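Capsid fiber protein (Bacillus phage phi29, PDB 6QYY) probably forms the base of the fibers that decorate the phage head, its chains assembling as a trimer. Local coordinates at residues T37-V42 / T93-A98. Sequence-based numbering, arbitrary orientation.
Sequences TIPDYV and TVFGYA
Thr93 O and Val94 O each take a hydrogen bond, from Thr78 OG1 and Arg114 NH1 respectively, and each also carries the methyl end of Ile38 against it. Ile38 CD1 rests in van der Waals contact 3.5 Å from both Thr93 O and Val94 O. Both oxygens already have donors, and the slim ethyl arm of Ile38 can lie against them without asking for a bond. With CG1 anti to the carbonyl carbon (chi1 -53°), this arm reaches across, and its CD1 also packs 4.2 Å from Phe95 CB. Pro39 comes down on one face of the Phe95 ring, the two side chains crossing at about a right angle. Its CG sits 3.9 Å from the ring centroid, only 9° off the normal, a CH-pi contact, while Pro39 CD, probably somewhat polarised by the ring nitrogen it is bonded to, lies 3.7 Å from Phe95 CD2. Here the two beta sheets of the chain meet: Ile38 and Pro39 lead into strand 41-42 of the mixed sheet, where Asp40 and Tyr41 form a classic beta bulge against Leu19, whereas segment 93-98 runs into strand 96-98 of the antiparallel one. Leu18 and Trp63 touch both Pro39 and Phe95, adding large apolar surfaces from strands 18-23 and 62-66.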
loop_
_atom_site.group_PDB
_atom_site.type_symbol
_atom_site.label_atom_id
_atom_site.label_comp_id
_atom_site.label_asym_id
_atom_site.label_seq_id
_atom_site.Cartn_x
_atom_site.Cartn_y
_atom_site.Cartn_z
ATOM N N THR A 37 8.096 14.260 -9.424
ATOM C CA THR A 37 7.099 13.277 -9.821
ATOM C C THR A 37 6.963 12.207 -8.743
ATOM O O THR A 37 7.811 12.073 -7.856
ATOM C CB THR A 37 7.451 12.624 -11.163
ATOM O OG1 THR A 37 8.626 11.817 -11.013
ATOM C CG2 THR A 37 7.707 13.681 -12.216
ATOM N N ILE A 38 5.875 11.450 -8.822
ATOM C CA ILE A 38 5.682 10.304 -7.934
ATOM C C ILE A 38 6.477 9.128 -8.490
ATOM O O ILE A 38 6.244 8.711 -9.634
ATOM C CB ILE A 38 4.198 9.933 -7.792
ATOM C CG1 ILE A 38 3.360 11.145 -7.373
ATOM C CG2 ILE A 38 4.047 8.750 -6.834
ATOM C CD1 ILE A 38 3.643 11.650 -5.972
ATOM N N PRO A 39 7.404 8.561 -7.727
ATOM C CA PRO A 39 8.181 7.430 -8.234
ATOM C C PRO A 39 7.326 6.182 -8.350
ATOM O O PRO A 39 6.284 6.036 -7.703
ATOM C CB PRO A 39 9.273 7.247 -7.173
ATOM C CG PRO A 39 8.639 7.734 -5.915
ATOM C CD PRO A 39 7.775 8.912 -6.346
ATOM N N ASP A 40 7.787 5.271 -9.202
ATOM C CA ASP A 40 7.167 3.955 -9.319
ATOM C C ASP A 40 7.740 2.967 -8.309
ATOM O O ASP A 40 6.997 2.155 -7.743
ATOM C CB ASP A 40 7.340 3.415 -10.740
ATOM C CG ASP A 40 6.619 4.260 -11.776
ATOM O OD1 ASP A 40 5.470 4.703 -11.501
ATOM O OD2 ASP A 40 7.190 4.491 -12.868
ATOM N N TYR A 41 9.045 3.021 -8.065
ATOM C CA TYR A 41 9.669 2.150 -7.077
ATOM C C TYR A 41 11.004 2.783 -6.682
ATOM O O TYR A 41 11.208 3.985 -6.879
ATOM C CB TYR A 41 9.794 0.706 -7.607
ATOM C CG TYR A 41 9.893 -0.299 -6.449
ATOM C CD1 TYR A 41 8.877 -0.382 -5.495
ATOM C CD2 TYR A 41 11.010 -1.113 -6.290
ATOM C CE1 TYR A 41 8.973 -1.266 -4.411
ATOM C CE2 TYR A 41 11.116 -2.000 -5.211
ATOM C CZ TYR A 41 10.094 -2.067 -4.275
ATOM O OH TYR A 41 10.189 -2.943 -3.206
ATOM N N VAL A 42 11.902 1.980 -6.107
ATOM C CA VAL A 42 13.183 2.442 -5.588
ATOM C C VAL A 42 14.243 1.389 -5.896
ATOM O O VAL A 42 13.972 0.184 -5.897
ATOM C CB VAL A 42 13.108 2.740 -4.071
ATOM C CG1 VAL A 42 12.732 1.473 -3.287
ATOM C CG2 VAL A 42 14.415 3.339 -3.557
ATOM N N THR A 93 2.682 16.256 -5.166
ATOM C CA THR A 93 3.924 15.561 -5.486
ATOM C C THR A 93 4.494 14.791 -4.310
ATOM O O THR A 93 5.552 14.159 -4.456
ATOM C CB THR A 93 4.995 16.538 -5.982
ATOM O OG1 THR A 93 5.390 17.387 -4.895
ATOM C CG2 THR A 93 4.475 17.376 -7.163
ATOM N N VAL A 94 3.839 14.827 -3.152
ATOM C CA VAL A 94 4.328 14.096 -1.991
ATOM C C VAL A 94 4.096 12.605 -2.187
ATOM O O VAL A 94 3.012 12.178 -2.603
ATOM C CB VAL A 94 3.639 14.592 -0.716
ATOM C CG1 VAL A 94 3.992 13.688 0.447
ATOM C CG2 VAL A 94 4.053 16.022 -0.423
ATOM N N PHE A 95 5.112 11.800 -1.886
ATOM C CA PHE A 95 4.956 10.356 -1.883
ATOM C C PHE A 95 5.311 9.738 -0.542
ATOM O O PHE A 95 5.163 8.525 -0.383
ATOM C CB PHE A 95 5.796 9.691 -2.998
ATOM C CG PHE A 95 7.284 9.635 -2.713
ATOM C CD1 PHE A 95 7.859 8.524 -2.088
ATOM C CD2 PHE A 95 8.121 10.669 -3.120
ATOM C CE1 PHE A 95 9.234 8.472 -1.831
ATOM C CE2 PHE A 95 9.491 10.626 -2.867
ATOM C CZ PHE A 95 10.051 9.524 -2.218
ATOM N N GLY A 96 5.740 10.528 0.434
ATOM C CA GLY A 96 6.095 9.951 1.716
ATOM C C GLY A 96 6.535 11.034 2.669
ATOM O O GLY A 96 6.565 12.218 2.323
ATOM N N TYR A 97 6.870 10.612 3.888
ATOM C CA TYR A 97 7.357 11.538 4.894
ATOM C C TYR A 97 8.538 10.919 5.621
ATOM O O TYR A 97 8.618 9.698 5.791
ATOM C CB TYR A 97 6.247 11.945 5.897
ATOM C CG TYR A 97 5.553 10.803 6.601
ATOM C CD1 TYR A 97 6.078 10.259 7.766
ATOM C CD2 TYR A 97 4.352 10.285 6.117
ATOM C CE1 TYR A 97 5.438 9.222 8.432
ATOM C CE2 TYR A 97 3.698 9.251 6.777
ATOM C CZ TYR A 97 4.252 8.719 7.930
ATOM O OH TYR A 97 3.626 7.691 8.578
ATOM N N ALA A 98 9.459 11.776 6.045
ATOM C CA ALA A 98 10.690 11.305 6.659
ATOM C C ALA A 98 10.452 10.969 8.124
ATOM O O ALA A 98 9.792 11.721 8.840
ATOM C CB ALA A 98 11.780 12.370 6.538
#